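Local coordinates for protein thiosulfate sulfurtransferase (Pseudomonas aeruginosa, PDB 1YT8) that probably transfers sulfur from thiosulfate to cyanide, as rhodaneses do, and is built from repeated rhodanese-like domains, at residues R144-I149 against A182-T187; V175-E180 against R238-I243; T187-N192 against N213-L218. One frame throughout, in Å; residues are numbered along the deposited sequence.

Contact 1 of 3, residues R144-I149 against A182-T187; sequences RAEAVI and APDPRT
A147 and T187 bring the two backbones closest, their CA atoms 5.1 Å apart, where the start of strand 147-151 passes the loop that follows helix 174-181; that loop closes with a type I beta turn from D184 to T187. E146 does most of the touching. With CG anti to the backbone N (chi1 179°) and the chain extended beyond it, its side chain runs out across T187 at about a right angle, and CD comes to 3.0 Å from T187 OG1. T187 OG1 also lies 3.3 Å from E146 OE2, but at an angle too poor for a hydrogen bond. The methyl branch of T187, CG2, rests against A147 CA (3.9 Å) and, more loosely, V148 N and CG1. V148 CG2 also reaches A182 CB at 4.2 Å, a small apolar touch.

Beside E146, D184 and R186 form a salt bridge inside the turn. R186 takes the carboxylate side-on, NE to D184 OD1, and NH2 to D184 OD2 at 2.7 Å, while R186 N also donates to D184 OD1 in an Asx turn. Three bonds thus fix the D184 carboxylate. E146 OE2 lies 3.7 Å from D184 OD2, and the nearby R186 charge probably eases this like-charge approach. A water donates to both E146 O and R186 O, joining the two backbones.

Strand 188-192 continues directly from T187 and pairs with strand 147-151 through backbone bonds of E146 and V148 to R188 and of V148 to I190, while A182 and V148 both pack on V189.

Contact 2 of 3, residues V175-E180 against R238-I243; sequences VLRVAE and RRFGAI
R177 bends at chi2 (-79°), which lays its guanidinium along the ring of F240, whose own chi1 of 64° places CG between the backbone N and the carbonyl carbon. F240 CE1 sits over the centre of the guanidinium, 3.5 Å from R177 CZ, and the two planes are 29° apart: a tilted overlap. L176 CD2 lies over the opposite face, toward its rim, so the flat group is held between an aromatic and an aliphatic side chain. R177 NH1 adds a weak hydrogen bond to G241 O (3.1 Å), and its NE forms a salt bridge with E173.

I243, at the other end of the loop segment, fits against L176 and E180 of helix 174-181. Its CG2 meets E180 CG at 3.3 Å, and its CD1 is pressed against L176 CD1, also at 3.3 Å, tighter than usual for carbons. E180 OE1 shares a water with A242 O, while OE2 accepts from S244 N and is hydrogen-bonded to T247 OG1.

The buried arginine therefore keeps its charge next to E173 while its flat surface packs like an apolar group, and E180 ties its helix by polar bonds to S244, just before helix 245-262, and to T247 in its first turn.

Contact 3 of 3, residues T187-N192 against N213-L218; sequences TRVIVN and NPVAAL
Strands 188-192 and 215-218 are the two parallel strands of a beta-alpha-beta unit, joined by helix 197-208, in the central sheet of a rhodanese-like domain. V189 is paired with V215, I190 with A216 and V191 with A217. Four backbone hydrogen bonds hold the pair: V189 N to P214 O, A216 N to V189 O (3.1 Å), V191 N to A216 O, and L218 N to V191 O, the shortest at 2.8 Å. CA-H...O contacts fill in between them, such as I190 CA to A216 O at 3.2 Å.

V189 CG1 and V215 CG1 lie 4.2 Å apart on one face of the sheet, and V189 CG2, anti to the carbonyl carbon, turns toward N213 CB. I190 lies on the other face; at the C-terminal end of the strands its CG2 reaches L218 CB, which N192 CB also touches at 3.8 Å. At the N-terminal end of the pair, the side chains of R188 and P214 cross at about a right angle, CG to CG 3.9 Å, and R188 NE donates to a water that in turn donates to P214 O.

Helix 197-208 covers the V189, V191 and A217 face through L206, T203 and S199. L132 of strand 131-132 meets R188, I190 and A216, strand 147-151 flanks strand 188-192 away from strand 215-218, and N192 ND2 is hydrogen-bonded to D151 OD2.

How the contacts relate
Starting from the N terminus, strand 147-151 comes first, and contact 1 closes a loop of 32 residues when the chain, having passed along helix 174-181, reaches the turn at 182-187. Contact 3 opens at T187, which the two share, and closes after helix 197-208 with strand 215-218, so the two contacts follow in series across neighbouring strands of one sheet. Contact 2 starts on the helix, within the loop of contact 1, and ends only at 238-243; it therefore crosses contact 1 and encloses contact 3. Contacts 2 and 3 touch where V178 CG2 of helix 174-181 packs on V189 CG2. Together the three contacts tie sheet, helix 174-181 and the segment leading to helix 245-262.

Contact 1 of 3, residues R144-I149 against A182-T187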
# COMPACT_ATOMS: atom_id res chain seq x y z
N ARG A 144 0.24 -20.34 31.03
CA ARG A 144 -0.88 -19.46 31.37
C ARG A 144 -0.32 -18.14 31.90
O ARG A 144 -0.87 -17.54 32.83
CB ARG A 144 -1.76 -20.14 32.42
CG ARG A 144 -2.05 -21.58 32.07
CD ARG A 144 -2.73 -22.32 33.20
NE ARG A 144 -2.58 -23.76 33.02
CZ ARG A 144 -3.15 -24.68 33.80
NH1 ARG A 144 -3.91 -24.31 34.82
NH2 ARG A 144 -2.94 -25.97 33.56
N ALA A 145 0.78 -17.71 31.30
CA ALA A 145 1.44 -16.47 31.70
C ALA A 145 0.56 -15.25 31.48
O ALA A 145 -0.27 -15.23 30.57
CB ALA A 145 2.74 -16.31 30.92
N GLU A 146 0.75 -14.24 32.32
CA GLU A 146 -0.00 -13.00 32.19
C GLU A 146 0.67 -12.22 31.07
O GLU A 146 1.68 -11.55 31.27
CB GLU A 146 0.05 -12.19 33.48
CG GLU A 146 -0.69 -10.86 33.40
CD GLU A 146 -0.70 -10.12 34.72
OE1 GLU A 146 0.39 -9.87 35.26
OE2 GLU A 146 -1.80 -9.78 35.22
N ALA A 147 0.10 -12.34 29.87
CA ALA A 147 0.65 -11.67 28.71
C ALA A 147 -0.43 -11.55 27.65
O ALA A 147 -1.32 -12.39 27.57
CB ALA A 147 1.83 -12.47 28.16
N VAL A 148 -0.34 -10.51 26.84
CA VAL A 148 -1.29 -10.33 25.76
C VAL A 148 -0.49 -10.26 24.48
O VAL A 148 0.63 -9.72 24.46
CB VAL A 148 -2.15 -9.04 25.93
CG1 VAL A 148 -3.05 -9.18 27.15
CG2 VAL A 148 -1.25 -7.82 26.05
N ILE A 149 -1.03 -10.84 23.41
CA ILE A 149 -0.36 -10.84 22.12
C ILE A 149 -1.19 -9.94 21.23
O ILE A 149 -2.36 -10.22 20.95
CB ILE A 149 -0.30 -12.27 21.53
CG1 ILE A 149 0.43 -13.20 22.51
CG2 ILE A 149 0.44 -12.25 20.18
CD1 ILE A 149 0.58 -14.64 22.04
N ALA A 182 -3.71 -4.04 28.64
CA ALA A 182 -2.71 -4.52 29.58
C ALA A 182 -2.54 -3.51 30.72
O ALA A 182 -1.46 -2.93 30.91
CB ALA A 182 -1.38 -4.73 28.86
N PRO A 183 -3.61 -3.28 31.50
CA PRO A 183 -3.58 -2.33 32.62
C PRO A 183 -2.58 -2.64 33.73
O PRO A 183 -2.05 -1.72 34.37
CB PRO A 183 -5.03 -2.35 33.12
CG PRO A 183 -5.49 -3.75 32.79
CD PRO A 183 -4.92 -3.95 31.40
N ASP A 184 -2.32 -3.92 33.97
CA ASP A 184 -1.37 -4.32 35.00
C ASP A 184 0.05 -4.17 34.44
O ASP A 184 0.38 -4.76 33.41
CB ASP A 184 -1.62 -5.78 35.39
CG ASP A 184 -0.95 -6.16 36.70
OD1 ASP A 184 0.22 -5.77 36.92
OD2 ASP A 184 -1.59 -6.86 37.51
N PRO A 185 0.89 -3.37 35.10
CA PRO A 185 2.27 -3.18 34.61
C PRO A 185 3.08 -4.47 34.53
O PRO A 185 4.09 -4.53 33.83
CB PRO A 185 2.85 -2.17 35.60
CG PRO A 185 2.10 -2.48 36.86
CD PRO A 185 0.68 -2.65 36.37
N ARG A 186 2.65 -5.50 35.24
CA ARG A 186 3.35 -6.78 35.23
C ARG A 186 3.03 -7.58 33.96
O ARG A 186 3.80 -8.46 33.56
CB ARG A 186 2.98 -7.61 36.46
CG ARG A 186 3.39 -7.00 37.78
CD ARG A 186 2.78 -7.77 38.94
NE ARG A 186 1.32 -7.78 38.87
CZ ARG A 186 0.52 -8.38 39.75
NH1 ARG A 186 1.04 -9.01 40.79
NH2 ARG A 186 -0.79 -8.33 39.60
N THR A 187 1.89 -7.28 33.34
CA THR A 187 1.46 -7.99 32.13
C THR A 187 2.41 -7.77 30.95
O THR A 187 2.68 -6.63 30.55
CB THR A 187 0.04 -7.54 31.69
OG1 THR A 187 -0.89 -7.81 32.74
CG2 THR A 187 -0.40 -8.28 30.43
O HOH W 1 4.06 -11.29 33.09

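Contact 2 of 3, residues V175-E180 against R238-I243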
# COMPACT_ATOMS: atom_id res chain seq x y z
N VAL A 175 -0.04 2.35 20.98
CA VAL A 175 0.19 3.25 22.10
C VAL A 175 -1.13 3.78 22.68
O VAL A 175 -1.24 4.02 23.88
CB VAL A 175 1.09 4.43 21.67
CG1 VAL A 175 1.26 5.42 22.82
CG2 VAL A 175 2.45 3.90 21.24
N LEU A 176 -2.13 3.93 21.82
CA LEU A 176 -3.43 4.43 22.26
C LEU A 176 -4.29 3.43 23.04
O LEU A 176 -4.97 3.81 23.99
CB LEU A 176 -4.24 4.91 21.05
CG LEU A 176 -5.66 5.45 21.29
CD1 LEU A 176 -5.59 6.77 22.05
CD2 LEU A 176 -6.36 5.67 19.96
N ARG A 177 -4.24 2.15 22.66
CA ARG A 177 -5.07 1.13 23.30
C ARG A 177 -4.43 0.23 24.35
O ARG A 177 -5.15 -0.41 25.12
CB ARG A 177 -5.67 0.22 22.23
CG ARG A 177 -6.13 0.93 20.97
CD ARG A 177 -7.47 1.61 21.15
NE ARG A 177 -7.83 2.35 19.95
CZ ARG A 177 -8.98 3.00 19.78
NH1 ARG A 177 -9.89 2.99 20.74
NH2 ARG A 177 -9.21 3.68 18.66
N VAL A 178 -3.10 0.18 24.40
CA VAL A 178 -2.41 -0.72 25.32
C VAL A 178 -2.77 -0.65 26.81
O VAL A 178 -2.82 -1.69 27.48
CB VAL A 178 -0.87 -0.61 25.17
CG1 VAL A 178 -0.38 0.72 25.71
CG2 VAL A 178 -0.19 -1.77 25.89
N ALA A 179 -3.03 0.54 27.33
CA ALA A 179 -3.37 0.67 28.74
C ALA A 179 -4.67 -0.05 29.11
O ALA A 179 -4.85 -0.48 30.25
CB ALA A 179 -3.45 2.14 29.13
N GLU A 180 -5.57 -0.17 28.14
CA GLU A 180 -6.86 -0.83 28.36
C GLU A 180 -6.75 -2.35 28.16
O GLU A 180 -7.55 -3.11 28.70
CB GLU A 180 -7.92 -0.28 27.40
CG GLU A 180 -8.11 1.23 27.44
CD GLU A 180 -9.26 1.68 28.33
OE1 GLU A 180 -10.34 1.04 28.29
OE2 GLU A 180 -9.10 2.69 29.05
N ARG A 238 -11.00 -11.12 18.10
CA ARG A 238 -10.61 -10.35 19.28
C ARG A 238 -10.05 -9.03 18.80
O ARG A 238 -9.20 -8.99 17.90
CB ARG A 238 -9.56 -11.10 20.10
CG ARG A 238 -9.91 -12.55 20.35
CD ARG A 238 -8.99 -13.16 21.40
NE ARG A 238 -9.07 -14.62 21.38
CZ ARG A 238 -8.43 -15.39 20.51
NH1 ARG A 238 -7.65 -14.84 19.58
NH2 ARG A 238 -8.58 -16.71 20.55
N ARG A 239 -10.51 -7.93 19.39
CA ARG A 239 -10.06 -6.62 18.97
C ARG A 239 -10.06 -5.60 20.11
O ARG A 239 -10.72 -5.80 21.13
CB ARG A 239 -10.95 -6.14 17.81
CG ARG A 239 -10.83 -4.67 17.48
CD ARG A 239 -10.91 -4.40 15.98
NE ARG A 239 -12.08 -5.00 15.34
CZ ARG A 239 -12.44 -4.75 14.08
NH1 ARG A 239 -11.72 -3.92 13.33
NH2 ARG A 239 -13.51 -5.34 13.57
N PHE A 240 -9.30 -4.53 19.93
CA PHE A 240 -9.22 -3.47 20.92
C PHE A 240 -10.60 -2.84 21.06
O PHE A 240 -11.46 -3.01 20.20
CB PHE A 240 -8.20 -2.41 20.47
CG PHE A 240 -8.60 -1.68 19.21
CD1 PHE A 240 -9.49 -0.61 19.25
CD2 PHE A 240 -8.10 -2.09 17.97
CE1 PHE A 240 -9.89 0.04 18.08
CE2 PHE A 240 -8.49 -1.45 16.80
CZ PHE A 240 -9.38 -0.38 16.85
N GLY A 241 -10.79 -2.10 22.14
CA GLY A 241 -12.07 -1.45 22.35
C GLY A 241 -11.90 0.04 22.56
O GLY A 241 -10.79 0.58 22.44
N ALA A 242 -13.00 0.72 22.86
CA ALA A 242 -12.98 2.15 23.11
C ALA A 242 -12.21 2.35 24.41
O ALA A 242 -12.22 1.48 25.28
CB ALA A 242 -14.40 2.68 23.26
N ILE A 243 -11.54 3.48 24.54
CA ILE A 243 -10.77 3.76 25.75
C ILE A 243 -11.34 4.93 26.52
O ILE A 243 -12.17 5.68 26.01
CB ILE A 243 -9.30 4.07 25.40
CG1 ILE A 243 -9.23 5.35 24.57
CG2 ILE A 243 -8.69 2.91 24.63
CD1 ILE A 243 -7.82 5.87 24.36
O HOH W 2 -10.77 -0.55 26.11

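Contact 3 of 3, residues T187-N192 against N213-L218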
# COMPACT_ATOMS: atom_id res chain seq x y z
N THR A 187 1.89 -7.28 33.34
CA THR A 187 1.46 -7.99 32.13
C THR A 187 2.41 -7.77 30.95
O THR A 187 2.68 -6.63 30.55
CB THR A 187 0.04 -7.54 31.69
OG1 THR A 187 -0.89 -7.81 32.74
CG2 THR A 187 -0.40 -8.28 30.43
N ARG A 188 2.90 -8.87 30.39
CA ARG A 188 3.79 -8.78 29.24
C ARG A 188 2.98 -8.40 28.01
O ARG A 188 1.84 -8.83 27.85
CB ARG A 188 4.46 -10.13 28.95
CG ARG A 188 5.27 -10.70 30.09
CD ARG A 188 6.16 -11.83 29.60
NE ARG A 188 7.04 -11.36 28.55
CZ ARG A 188 8.30 -11.74 28.39
NH1 ARG A 188 8.85 -12.62 29.22
NH2 ARG A 188 9.02 -11.23 27.40
N VAL A 189 3.58 -7.58 27.15
CA VAL A 189 2.93 -7.18 25.91
C VAL A 189 3.82 -7.69 24.79
O VAL A 189 5.00 -7.35 24.71
CB VAL A 189 2.76 -5.65 25.82
CG1 VAL A 189 2.24 -5.25 24.43
CG2 VAL A 189 1.77 -5.18 26.88
N ILE A 190 3.24 -8.53 23.94
CA ILE A 190 3.94 -9.12 22.81
C ILE A 190 3.26 -8.65 21.53
O ILE A 190 2.04 -8.76 21.40
CB ILE A 190 3.88 -10.66 22.89
CG1 ILE A 190 4.53 -11.14 24.19
CG2 ILE A 190 4.56 -11.28 21.68
CD1 ILE A 190 4.31 -12.61 24.49
N VAL A 191 4.03 -8.10 20.60
CA VAL A 191 3.48 -7.61 19.34
C VAL A 191 3.91 -8.51 18.19
O VAL A 191 5.08 -8.88 18.09
CB VAL A 191 3.95 -6.16 19.03
CG1 VAL A 191 3.26 -5.65 17.76
CG2 VAL A 191 3.66 -5.22 20.21
N ASN A 192 2.96 -8.88 17.33
CA ASN A 192 3.29 -9.73 16.18
C ASN A 192 2.70 -9.17 14.90
O ASN A 192 1.84 -8.30 14.92
CB ASN A 192 2.75 -11.16 16.36
CG ASN A 192 1.27 -11.28 15.99
OD1 ASN A 192 0.38 -11.07 16.81
ND2 ASN A 192 1.00 -11.61 14.72
N ASN A 213 5.01 -1.87 31.06
CA ASN A 213 5.01 -3.31 30.78
C ASN A 213 6.25 -3.80 30.05
O ASN A 213 6.83 -3.08 29.24
CB ASN A 213 3.82 -3.69 29.90
CG ASN A 213 2.51 -3.16 30.41
OD1 ASN A 213 1.73 -3.89 31.03
ND2 ASN A 213 2.25 -1.89 30.16
N PRO A 214 6.67 -5.05 30.32
CA PRO A 214 7.84 -5.57 29.62
C PRO A 214 7.29 -5.87 28.22
O PRO A 214 6.26 -6.53 28.09
CB PRO A 214 8.19 -6.83 30.41
CG PRO A 214 6.86 -7.28 30.95
CD PRO A 214 6.21 -5.98 31.37
N VAL A 215 7.95 -5.36 27.18
CA VAL A 215 7.48 -5.54 25.81
C VAL A 215 8.47 -6.28 24.93
O VAL A 215 9.68 -6.19 25.12
CB VAL A 215 7.19 -4.17 25.14
CG1 VAL A 215 6.34 -4.37 23.90
CG2 VAL A 215 6.50 -3.24 26.12
N ALA A 216 7.95 -7.02 23.95
CA ALA A 216 8.80 -7.75 23.02
C ALA A 216 8.04 -8.13 21.77
O ALA A 216 6.81 -8.27 21.79
CB ALA A 216 9.35 -9.02 23.69
N ALA A 217 8.76 -8.28 20.67
CA ALA A 217 8.12 -8.66 19.42
C ALA A 217 8.15 -10.18 19.31
O ALA A 217 9.08 -10.83 19.81
CB ALA A 217 8.87 -8.05 18.25
N LEU A 218 7.12 -10.77 18.71
CA LEU A 218 7.13 -12.20 18.48
C LEU A 218 8.06 -12.30 17.28
O LEU A 218 7.73 -11.82 16.18
CB LEU A 218 5.75 -12.73 18.09
CG LEU A 218 5.75 -14.14 17.49
CD1 LEU A 218 6.37 -15.13 18.48
CD2 LEU A 218 4.33 -14.56 17.14
O HOH W 3 6.75 -9.08 26.67